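Local coordinates for protein pumilio homolog 23 (Arabidopsis thaliana, PDB 5WZJ) that binds RNA sequence-specifically, recognising an 18S rRNA sequence through its pumilio repeats, and probably regulates translation and stability of target mRNAs, at residues T462-S467 against F496-L501; T508-F513 against L545-I550; A523-L528 against D551-R556. One frame throughout, in Å; residues are numbered along the deposited sequence.

Contact 1. Residues T462-S467 against F496-L501; sequences TAKDSS and FGELSL. With nucleotides of chain B.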
loop_
_atom_site.group_PDB
_atom_site.type_symbol
_atom_site.label_atom_id
_atom_site.label_comp_id
_atom_site.label_asym_id
_atom_site.label_seq_id
_atom_site.Cartn_x
_atom_site.Cartn_y
_atom_site.Cartn_z
ATOM N N THR A 462 -22.961 -10.881 7.851
ATOM C CA THR A 462 -21.518 -10.672 7.938
ATOM C C THR A 462 -20.799 -11.393 6.806
ATOM O O THR A 462 -19.904 -10.832 6.164
ATOM C CB THR A 462 -20.994 -11.158 9.294
ATOM O OG1 THR A 462 -21.723 -10.514 10.349
ATOM C CG2 THR A 462 -19.475 -10.865 9.444
ATOM N N ALA A 463 -21.198 -12.641 6.537
ATOM C CA ALA A 463 -20.557 -13.421 5.484
ATOM C C ALA A 463 -20.760 -12.794 4.109
ATOM O O ALA A 463 -19.894 -12.917 3.239
ATOM C CB ALA A 463 -21.099 -14.849 5.489
ATOM N N LYS A 464 -21.886 -12.123 3.898
ATOM C CA LYS A 464 -22.174 -11.482 2.622
ATOM C C LYS A 464 -21.468 -10.148 2.454
ATOM O O LYS A 464 -21.617 -9.521 1.408
ATOM C CB LYS A 464 -23.681 -11.269 2.465
ATOM C CG LYS A 464 -24.491 -12.566 2.467
ATOM C CD LYS A 464 -25.982 -12.290 2.336
ATOM C CE LYS A 464 -26.773 -13.553 2.646
ATOM N NZ LYS A 464 -28.249 -13.354 2.573
ATOM N N ASP A 465 -20.727 -9.694 3.455
ATOM C CA ASP A 465 -20.021 -8.423 3.394
ATOM C C ASP A 465 -18.570 -8.697 3.029
ATOM O O ASP A 465 -17.947 -9.600 3.594
ATOM C CB ASP A 465 -20.110 -7.686 4.735
ATOM C CG ASP A 465 -19.431 -6.324 4.705
ATOM O OD1 ASP A 465 -18.182 -6.261 4.805
ATOM O OD2 ASP A 465 -20.150 -5.315 4.597
ATOM N N SER A 466 -18.031 -7.916 2.088
ATOM C CA SER A 466 -16.681 -8.183 1.596
ATOM C C SER A 466 -15.606 -7.927 2.649
ATOM O O SER A 466 -14.498 -8.467 2.526
ATOM C CB SER A 466 -16.400 -7.349 0.337
ATOM O OG SER A 466 -16.507 -5.963 0.619
ATOM N N SER A 467 -15.901 -7.130 3.681
ATOM C CA SER A 467 -15.014 -7.036 4.839
ATOM C C SER A 467 -15.388 -8.029 5.941
ATOM O O SER A 467 -14.504 -8.680 6.518
ATOM C CB SER A 467 -15.029 -5.611 5.408
ATOM O OG SER A 467 -14.638 -4.671 4.417
ATOM N N PHE A 496 -25.620 -20.944 1.842
ATOM C CA PHE A 496 -24.391 -21.193 1.108
ATOM C C PHE A 496 -24.576 -20.952 -0.382
ATOM O O PHE A 496 -23.628 -20.531 -1.057
ATOM C CB PHE A 496 -23.893 -22.611 1.385
ATOM C CG PHE A 496 -23.380 -22.788 2.789
ATOM C CD1 PHE A 496 -22.152 -22.246 3.164
ATOM C CD2 PHE A 496 -24.133 -23.463 3.739
ATOM C CE1 PHE A 496 -21.667 -22.395 4.463
ATOM C CE2 PHE A 496 -23.647 -23.618 5.052
ATOM C CZ PHE A 496 -22.417 -23.080 5.406
ATOM N N GLY A 497 -25.782 -21.190 -0.906
ATOM C CA GLY A 497 -26.026 -20.928 -2.319
ATOM C C GLY A 497 -25.852 -19.460 -2.666
ATOM O O GLY A 497 -25.118 -19.108 -3.593
ATOM N N GLU A 498 -26.508 -18.583 -1.900
ATOM C CA GLU A 498 -26.385 -17.147 -2.133
ATOM C C GLU A 498 -24.951 -16.674 -1.921
ATOM O O GLU A 498 -24.437 -15.862 -2.700
ATOM C CB GLU A 498 -27.348 -16.391 -1.220
ATOM C CG GLU A 498 -27.419 -14.907 -1.521
ATOM C CD GLU A 498 -28.182 -14.129 -0.466
ATOM O OE1 GLU A 498 -28.923 -14.758 0.326
ATOM O OE2 GLU A 498 -28.032 -12.888 -0.431
ATOM N N LEU A 499 -24.277 -17.197 -0.889
ATOM C CA LEU A 499 -22.894 -16.807 -0.634
ATOM C C LEU A 499 -21.979 -17.175 -1.795
ATOM O O LEU A 499 -21.050 -16.423 -2.123
ATOM C CB LEU A 499 -22.393 -17.467 0.649
ATOM C CG LEU A 499 -22.683 -16.770 1.962
ATOM C CD1 LEU A 499 -22.226 -17.677 3.101
ATOM C CD2 LEU A 499 -21.952 -15.437 1.987
ATOM N N SER A 500 -22.194 -18.346 -2.404
ATOM C CA SER A 500 -21.306 -18.779 -3.478
ATOM C C SER A 500 -21.367 -17.830 -4.665
ATOM O O SER A 500 -20.381 -17.696 -5.405
ATOM C CB SER A 500 -21.655 -20.203 -3.922
ATOM O OG SER A 500 -22.869 -20.230 -4.656
ATOM N N LEU A 501 -22.504 -17.157 -4.851
ATOM C CA LEU A 501 -22.663 -16.214 -5.949
ATOM C C LEU A 501 -21.921 -14.904 -5.696
ATOM O O LEU A 501 -21.551 -14.219 -6.656
ATOM C CB LEU A 501 -24.148 -15.956 -6.193
ATOM C CG LEU A 501 -24.975 -17.233 -6.373
ATOM C CD1 LEU A 501 -26.456 -16.932 -6.573
ATOM C CD2 LEU A 501 -24.436 -18.058 -7.529
ATOM P P A B 3 -10.955 -6.299 -3.764
ATOM O OP1 A B 3 -11.100 -5.349 -4.903
ATOM O OP2 A B 3 -9.610 -6.769 -3.344
ATOM O "O5'" A B 3 -11.680 -5.636 -2.509
ATOM C "C5'" A B 3 -13.028 -5.186 -2.591
ATOM C "C4'" A B 3 -13.519 -4.683 -1.254
ATOM O "O4'" A B 3 -13.577 -5.784 -0.313
ATOM C "C3'" A B 3 -12.641 -3.643 -0.562
ATOM O "O3'" A B 3 -12.878 -2.328 -1.035
ATOM C "C2'" A B 3 -12.980 -3.831 0.916
ATOM O "O2'" A B 3 -14.188 -3.166 1.261
ATOM C "C1'" A B 3 -13.233 -5.337 0.983
ATOM N N9 A B 3 -12.059 -6.096 1.445
ATOM C C8 A B 3 -11.272 -6.958 0.713
ATOM N N7 A B 3 -10.314 -7.514 1.428
ATOM C C5 A B 3 -10.503 -6.987 2.713
ATOM C C6 A B 3 -9.832 -7.170 3.934
ATOM N N6 A B 3 -8.772 -7.970 4.078
ATOM N N1 A B 3 -10.285 -6.498 5.023
ATOM C C2 A B 3 -11.339 -5.689 4.896
ATOM N N3 A B 3 -12.053 -5.436 3.799
ATOM C C4 A B 3 -11.578 -6.117 2.737
#
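The carboxylate of Glu498 is met by Lys464 obliquely from above: NZ stands 41° out of the carboxylate plane and 2.7 Å from Glu498 OE1, making a salt bridge. Glu498 OE2 lies 3.0 Å from Lys464 NZ. Lys464 crosses Glu498 at about a right angle, and its CD and CE methylenes lie against the carboxylate too. With CG anti to the carbonyl carbon (chi1 -62°) and the rest of the chain extended, Lys464 runs past Leu499 before reaching the acid. Leu499 CD2 packs 3.7 Å from Ala463 CB and also rests against the backbone carbonyl of Ala463. The adenine of A3 of chain B is the second flat group, and its N3 accepts from Ser467 OG at 2.8 Å. Ser466 OG bonds ribose O4' of the same nucleotide at 3.1 Å. Asp465 OD1 takes the Ser467 N-H on its anti side, tilted 30° out of the carboxylate plane and 2.7 Å from Ser467 N, a capping bond in the turn that carries the two RNA-binding serines. The contact thus ties the end of helix 456-463, in Pumilio 7, to helix 496-501 of Pumilio 8, with Leu499 and Ser466 also touching helix 503-514.

Contact 2. Residues T508-F513 against L545-I550; sequences TVEKCF and LRKLDI. With nucleotides of chain B.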
loop_
_atom_site.group_PDB
_atom_site.type_symbol
_atom_site.label_atom_id
_atom_site.label_comp_id
_atom_site.label_asym_id
_atom_site.label_seq_id
_atom_site.Cartn_x
_atom_site.Cartn_y
_atom_site.Cartn_z
ATOM N N THR A 508 -15.616 -17.750 1.389
ATOM C CA THR A 508 -16.135 -18.188 2.678
ATOM C C THR A 508 -16.780 -19.567 2.572
ATOM O O THR A 508 -16.615 -20.403 3.469
ATOM C CB THR A 508 -17.123 -17.152 3.217
ATOM O OG1 THR A 508 -16.510 -15.852 3.204
ATOM C CG2 THR A 508 -17.547 -17.500 4.642
ATOM N N VAL A 509 -17.505 -19.834 1.479
ATOM C CA VAL A 509 -18.064 -21.171 1.268
ATOM C C VAL A 509 -16.953 -22.214 1.262
ATOM O O VAL A 509 -17.049 -23.262 1.912
ATOM C CB VAL A 509 -18.879 -21.215 -0.038
ATOM C CG1 VAL A 509 -19.335 -22.642 -0.326
ATOM C CG2 VAL A 509 -20.072 -20.275 0.050
ATOM N N GLU A 510 -15.880 -21.932 0.523
ATOM C CA GLU A 510 -14.720 -22.815 0.461
ATOM C C GLU A 510 -14.156 -23.110 1.840
ATOM O O GLU A 510 -13.788 -24.249 2.144
ATOM C CB GLU A 510 -13.621 -22.157 -0.359
ATOM C CG GLU A 510 -13.472 -22.571 -1.771
ATOM C CD GLU A 510 -12.429 -21.712 -2.438
ATOM O OE1 GLU A 510 -12.770 -20.569 -2.836
ATOM O OE2 GLU A 510 -11.260 -22.156 -2.499
ATOM N N LYS A 511 -13.978 -22.069 2.652
ATOM C CA LYS A 511 -13.302 -22.256 3.926
ATOM C C LYS A 511 -14.225 -22.891 4.958
ATOM O O LYS A 511 -13.756 -23.643 5.817
ATOM C CB LYS A 511 -12.725 -20.917 4.396
ATOM C CG LYS A 511 -11.772 -20.356 3.337
ATOM C CD LYS A 511 -10.957 -19.174 3.793
ATOM C CE LYS A 511 -10.074 -18.665 2.646
ATOM N NZ LYS A 511 -9.306 -17.441 3.012
ATOM N N CYS A 512 -15.529 -22.628 4.872
ATOM C CA CYS A 512 -16.481 -23.411 5.655
ATOM C C CYS A 512 -16.419 -24.877 5.263
ATOM O O CYS A 512 -16.313 -25.760 6.125
ATOM C CB CYS A 512 -17.901 -22.882 5.464
ATOM S SG CYS A 512 -18.226 -21.301 6.269
ATOM N N PHE A 513 -16.495 -25.150 3.958
ATOM C CA PHE A 513 -16.453 -26.527 3.476
ATOM C C PHE A 513 -15.222 -27.252 4.004
ATOM O O PHE A 513 -15.317 -28.372 4.526
ATOM C CB PHE A 513 -16.485 -26.535 1.942
ATOM C CG PHE A 513 -16.643 -27.904 1.339
ATOM C CD1 PHE A 513 -15.531 -28.697 1.085
ATOM C CD2 PHE A 513 -17.901 -28.394 1.020
ATOM C CE1 PHE A 513 -15.670 -29.958 0.520
ATOM C CE2 PHE A 513 -18.050 -29.651 0.453
ATOM C CZ PHE A 513 -16.930 -30.434 0.203
ATOM N N LEU A 545 -17.046 -24.906 -8.190
ATOM C CA LEU A 545 -17.680 -26.155 -8.599
ATOM C C LEU A 545 -16.663 -27.280 -8.727
ATOM O O LEU A 545 -16.967 -28.428 -8.379
ATOM C CB LEU A 545 -18.442 -25.952 -9.918
ATOM C CG LEU A 545 -19.699 -25.071 -9.849
ATOM C CD1 LEU A 545 -20.186 -24.675 -11.236
ATOM C CD2 LEU A 545 -20.816 -25.768 -9.091
ATOM N N ARG A 546 -15.446 -26.964 -9.186
ATOM C CA ARG A 546 -14.409 -27.982 -9.344
ATOM C C ARG A 546 -13.806 -28.388 -8.003
ATOM O O ARG A 546 -13.578 -29.578 -7.752
ATOM C CB ARG A 546 -13.307 -27.478 -10.281
ATOM C CG ARG A 546 -13.483 -27.837 -11.754
ATOM C CD ARG A 546 -12.291 -27.375 -12.608
ATOM N NE ARG A 546 -12.326 -25.942 -12.918
ATOM C CZ ARG A 546 -11.535 -25.022 -12.365
ATOM N NH1 ARG A 546 -11.650 -23.747 -12.721
ATOM N NH2 ARG A 546 -10.622 -25.369 -11.464
ATOM N N LYS A 547 -13.525 -27.415 -7.137
ATOM C CA LYS A 547 -12.872 -27.717 -5.868
ATOM C C LYS A 547 -13.762 -28.551 -4.951
ATOM O O LYS A 547 -13.259 -29.405 -4.214
ATOM C CB LYS A 547 -12.465 -26.418 -5.174
ATOM C CG LYS A 547 -11.651 -26.593 -3.892
ATOM C CD LYS A 547 -11.662 -25.292 -3.088
ATOM C CE LYS A 547 -10.579 -25.233 -2.022
ATOM N NZ LYS A 547 -11.013 -25.811 -0.725
ATOM N N LEU A 548 -15.072 -28.312 -4.965
ATOM C CA LEU A 548 -16.012 -29.103 -4.183
ATOM C C LEU A 548 -16.579 -30.285 -4.967
ATOM O O LEU A 548 -17.360 -31.053 -4.404
ATOM C CB LEU A 548 -17.157 -28.224 -3.667
ATOM C CG LEU A 548 -16.898 -27.422 -2.375
ATOM C CD1 LEU A 548 -15.636 -26.583 -2.467
ATOM C CD2 LEU A 548 -18.094 -26.538 -2.005
ATOM N N ASP A 549 -16.202 -30.444 -6.239
ATOM C CA ASP A 549 -16.668 -31.542 -7.091
ATOM C C ASP A 549 -18.190 -31.637 -7.082
ATOM O O ASP A 549 -18.773 -32.684 -6.803
ATOM C CB ASP A 549 -16.032 -32.871 -6.673
ATOM C CG ASP A 549 -16.324 -33.993 -7.655
ATOM O OD1 ASP A 549 -16.763 -33.707 -8.794
ATOM O OD2 ASP A 549 -16.123 -35.164 -7.280
ATOM N N ILE A 550 -18.841 -30.512 -7.380
ATOM C CA ILE A 550 -20.293 -30.464 -7.281
ATOM C C ILE A 550 -20.926 -31.394 -8.312
ATOM O O ILE A 550 -21.939 -32.048 -8.034
ATOM C CB ILE A 550 -20.783 -29.008 -7.415
ATOM C CG1 ILE A 550 -20.266 -28.171 -6.236
ATOM C CG2 ILE A 550 -22.305 -28.936 -7.447
ATOM C CD1 ILE A 550 -20.702 -28.717 -4.852
ATOM O "O5'" G B 1 -8.522 -14.071 -10.188
ATOM C "C5'" G B 1 -9.687 -13.503 -10.772
ATOM C "C4'" G B 1 -10.864 -13.546 -9.826
ATOM O "O4'" G B 1 -11.290 -14.922 -9.635
ATOM C "C3'" G B 1 -10.611 -13.025 -8.413
ATOM O "O3'" G B 1 -10.708 -11.607 -8.327
ATOM C "C2'" G B 1 -11.672 -13.757 -7.593
ATOM O "O2'" G B 1 -12.932 -13.115 -7.714
ATOM C "C1'" G B 1 -11.747 -15.110 -8.312
ATOM N N9 G B 1 -10.907 -16.134 -7.659
ATOM C C8 G B 1 -9.562 -16.371 -7.856
ATOM N N7 G B 1 -9.090 -17.343 -7.120
ATOM C C5 G B 1 -10.192 -17.774 -6.386
ATOM C C6 G B 1 -10.300 -18.806 -5.413
ATOM O O6 G B 1 -9.410 -19.564 -5.000
ATOM N N1 G B 1 -11.603 -18.905 -4.914
ATOM C C2 G B 1 -12.665 -18.117 -5.296
ATOM N N2 G B 1 -13.839 -18.370 -4.689
ATOM N N3 G B 1 -12.577 -17.151 -6.205
ATOM C C4 G B 1 -11.322 -17.037 -6.704
#
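Phe513 carries CG anti to its backbone N (chi1 -172°), which swings the ring toward Leu548, whose own CG lies beside the backbone N. Leu548 CG sits over the middle of the ring, 3.6 Å from the Phe513 centroid and 8° off the normal, a CH-pi contact made almost straight down on the face. Leu548 CD2 adds a 3.6 Å contact to Phe513 CD2 and also approaches Val509. Lys547 is extended until its last torsion (chi4 -88°), where the bend takes NZ to a salt bridge with Asp514. On the way, its CE and CD pass beside Glu510, CE 3.2 Å from Glu510 OE2, while the ammonium NZ stays 4.1 Å from that oxygen. Glu510 OE1 accepts two bonds from G1 of chain B, 2.9 Å from N1 and 3.1 Å from N2, the paired donors that distinguish guanine. Tyr543 OH holds OE2, so both carboxylate oxygens have partners, which is likely to limit its rotation beside the base. Behind this RNA-facing layer, at the Schellman-capped end of helix 541-547, Val509 and Phe513 of helix 503-514 meet Ile524 of helix 518-530, and Phe513 also touches Trp560 of helix 557-565.

Contact 3. Residues A523-L528 against D551-R556; sequences AIASEL and DGYASR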
loop_
_atom_site.group_PDB
_atom_site.type_symbol
_atom_site.label_atom_id
_atom_site.label_comp_id
_atom_site.label_asym_id
_atom_site.label_seq_id
_atom_site.Cartn_x
_atom_site.Cartn_y
_atom_site.Cartn_z
ATOM N N ALA A 523 -24.296 -30.942 3.089
ATOM C CA ALA A 523 -25.289 -29.871 3.102
ATOM C C ALA A 523 -24.848 -28.691 2.238
ATOM O O ALA A 523 -25.640 -28.157 1.456
ATOM C CB ALA A 523 -25.562 -29.419 4.539
ATOM N N ILE A 524 -23.581 -28.282 2.353
ATOM C CA ILE A 524 -23.071 -27.197 1.511
ATOM C C ILE A 524 -23.128 -27.591 0.038
ATOM O O ILE A 524 -23.525 -26.796 -0.823
ATOM C CB ILE A 524 -21.637 -26.817 1.924
ATOM C CG1 ILE A 524 -21.616 -26.145 3.300
ATOM C CG2 ILE A 524 -20.999 -25.898 0.863
ATOM C CD1 ILE A 524 -20.218 -26.105 3.911
ATOM N N ALA A 525 -22.695 -28.816 -0.277
ATOM C CA ALA A 525 -22.686 -29.260 -1.669
ATOM C C ALA A 525 -24.096 -29.282 -2.237
ATOM O O ALA A 525 -24.324 -28.889 -3.390
ATOM C CB ALA A 525 -22.037 -30.640 -1.771
ATOM N N SER A 526 -25.058 -29.714 -1.423
ATOM C CA SER A 526 -26.453 -29.730 -1.837
ATOM C C SER A 526 -26.960 -28.320 -2.137
ATOM O O SER A 526 -27.731 -28.114 -3.083
ATOM C CB SER A 526 -27.281 -30.396 -0.737
ATOM O OG SER A 526 -28.646 -30.473 -1.083
ATOM N N GLU A 527 -26.540 -27.331 -1.340
ATOM C CA GLU A 527 -26.998 -25.966 -1.571
ATOM C C GLU A 527 -26.391 -25.377 -2.843
ATOM O O GLU A 527 -27.080 -24.677 -3.597
ATOM C CB GLU A 527 -26.685 -25.090 -0.357
ATOM C CG GLU A 527 -27.537 -25.445 0.853
ATOM C CD GLU A 527 -27.343 -24.488 2.023
ATOM O OE1 GLU A 527 -27.342 -24.954 3.185
ATOM O OE2 GLU A 527 -27.197 -23.273 1.784
ATOM N N LEU A 528 -25.108 -25.646 -3.106
ATOM C CA LEU A 528 -24.510 -25.144 -4.342
ATOM C C LEU A 528 -25.133 -25.810 -5.562
ATOM O O LEU A 528 -25.236 -25.190 -6.629
ATOM C CB LEU A 528 -23.000 -25.371 -4.347
ATOM C CG LEU A 528 -22.176 -24.733 -3.223
ATOM C CD1 LEU A 528 -20.723 -24.596 -3.632
ATOM C CD2 LEU A 528 -22.760 -23.398 -2.810
ATOM N N ASP A 551 -20.321 -31.492 -9.501
ATOM C CA ASP A 551 -20.829 -32.414 -10.518
ATOM C C ASP A 551 -20.774 -33.862 -10.033
ATOM O O ASP A 551 -21.718 -34.631 -10.252
ATOM C CB ASP A 551 -20.036 -32.263 -11.819
ATOM C CG ASP A 551 -20.329 -30.958 -12.543
ATOM O OD1 ASP A 551 -21.407 -30.371 -12.318
ATOM O OD2 ASP A 551 -19.479 -30.529 -13.349
ATOM N N GLY A 552 -19.675 -34.248 -9.373
ATOM C CA GLY A 552 -19.561 -35.609 -8.865
ATOM C C GLY A 552 -20.546 -35.908 -7.750
ATOM O O GLY A 552 -21.043 -37.032 -7.632
ATOM N N TYR A 553 -20.836 -34.908 -6.911
ATOM C CA TYR A 553 -21.862 -35.073 -5.888
ATOM C C TYR A 553 -23.234 -35.317 -6.511
ATOM O O TYR A 553 -24.001 -36.162 -6.034
ATOM C CB TYR A 553 -21.906 -33.844 -4.967
ATOM C CG TYR A 553 -23.057 -33.901 -3.995
ATOM C CD1 TYR A 553 -23.079 -34.846 -2.975
ATOM C CD2 TYR A 553 -24.141 -33.042 -4.119
ATOM C CE1 TYR A 553 -24.141 -34.916 -2.091
ATOM C CE2 TYR A 553 -25.212 -33.104 -3.239
ATOM C CZ TYR A 553 -25.207 -34.042 -2.229
ATOM O OH TYR A 553 -26.271 -34.117 -1.354
ATOM N N ALA A 554 -23.563 -34.585 -7.578
ATOM C CA ALA A 554 -24.859 -34.773 -8.223
ATOM C C ALA A 554 -24.962 -36.141 -8.889
ATOM O O ALA A 554 -25.998 -36.810 -8.792
ATOM C CB ALA A 554 -25.099 -33.665 -9.251
ATOM N N SER A 555 -23.895 -36.573 -9.563
ATOM C CA SER A 555 -23.946 -37.755 -10.419
ATOM C C SER A 555 -23.633 -39.045 -9.665
ATOM O O SER A 555 -24.347 -40.037 -9.829
ATOM C CB SER A 555 -22.993 -37.580 -11.608
ATOM O OG SER A 555 -21.638 -37.539 -11.200
ATOM N N ARG A 556 -22.581 -39.062 -8.843
ATOM C CA ARG A 556 -22.210 -40.238 -8.047
ATOM C C ARG A 556 -22.095 -39.849 -6.580
ATOM O O ARG A 556 -20.992 -39.839 -6.017
ATOM C CB ARG A 556 -20.889 -40.855 -8.519
ATOM C CG ARG A 556 -20.788 -41.183 -9.988
ATOM C CD ARG A 556 -21.824 -42.200 -10.395
ATOM N NE ARG A 556 -21.472 -43.589 -10.094
ATOM C CZ ARG A 556 -20.972 -44.444 -10.987
ATOM N NH1 ARG A 556 -20.714 -45.699 -10.639
ATOM N NH2 ARG A 556 -20.736 -44.050 -12.234
#
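Tyr553 lays one face of its ring over the methyl of Ala525, joining helix 550-555 to helix 518-530 near the C-terminal end of the right-handed superhelix of pumilio repeats. This is plain helix-to-helix packing with a modest interface, 126 Å² in all, and the backbones come nearest at Ala525 and Tyr553. The tyrosine carries most of the contact: its CG stands anti to the backbone N (chi1 173°), which sends the ring out from its own helix toward the other. Ala525 CB lies 4.2 Å from the ring centroid and 19° off the normal, so the CH-pi contact is made over the face but shifted toward the rim, with Tyr553 CD2 the nearest ring atom at 4.0 Å. With only a methyl at Ala525, the ring lies near the helix backbone. Further along the ring, CE2 comes within 3.8 Å of the Ser526 N, which approaches at a slant. The phenol end then passes beside Ser526. Two partners beyond the segments meet the ring and its hydroxyl: Trp560 packs edge-to-face with it, and Glu522 OE2 makes a weak hydrogen bond with Tyr553 OH. A serine at Tyr553 would probably leave the Ala525 methyl without its aromatic cover, open a gap between the two helices and deprive Trp560 of its ring partner. On the second helix, Asp551 pairs its carboxylate with Lys532, a charged link back toward helix 532-537. The backbone of Asp551 is engaged too: its carbonyl O accepts from Ser555 N as in any helix turn, and again from Ser555 OG at 3.1 Å. At the hydroxyl end of the aromatic ring, Tyr553 OH lies 3.9 Å from Ser526 CB.

The three contacts follow the C-terminal arm of the superhelix, all on the same side of the chain's centre. Contact 1 closes before the others open, whereas contacts 2 and 3 interleave along the chain. Centres of contacts 1 and 2 lie 13 Å apart, those of contacts 2 and 3 10 Å apart, and those of contacts 1 and 3 19 Å apart. Helices 496-501, 503-514 and 518-530 pack on one another: Val509 on Leu499, and Ile524 on Val509 and Phe513; Leu528 carries the packing on to Leu548. Contacts 1 and 2 include residues that touch RNA, while contact 3 lies about 9 Å from it at nearest atoms, so the first two join RNA binding to helix packing, and the third is packing away from the RNA.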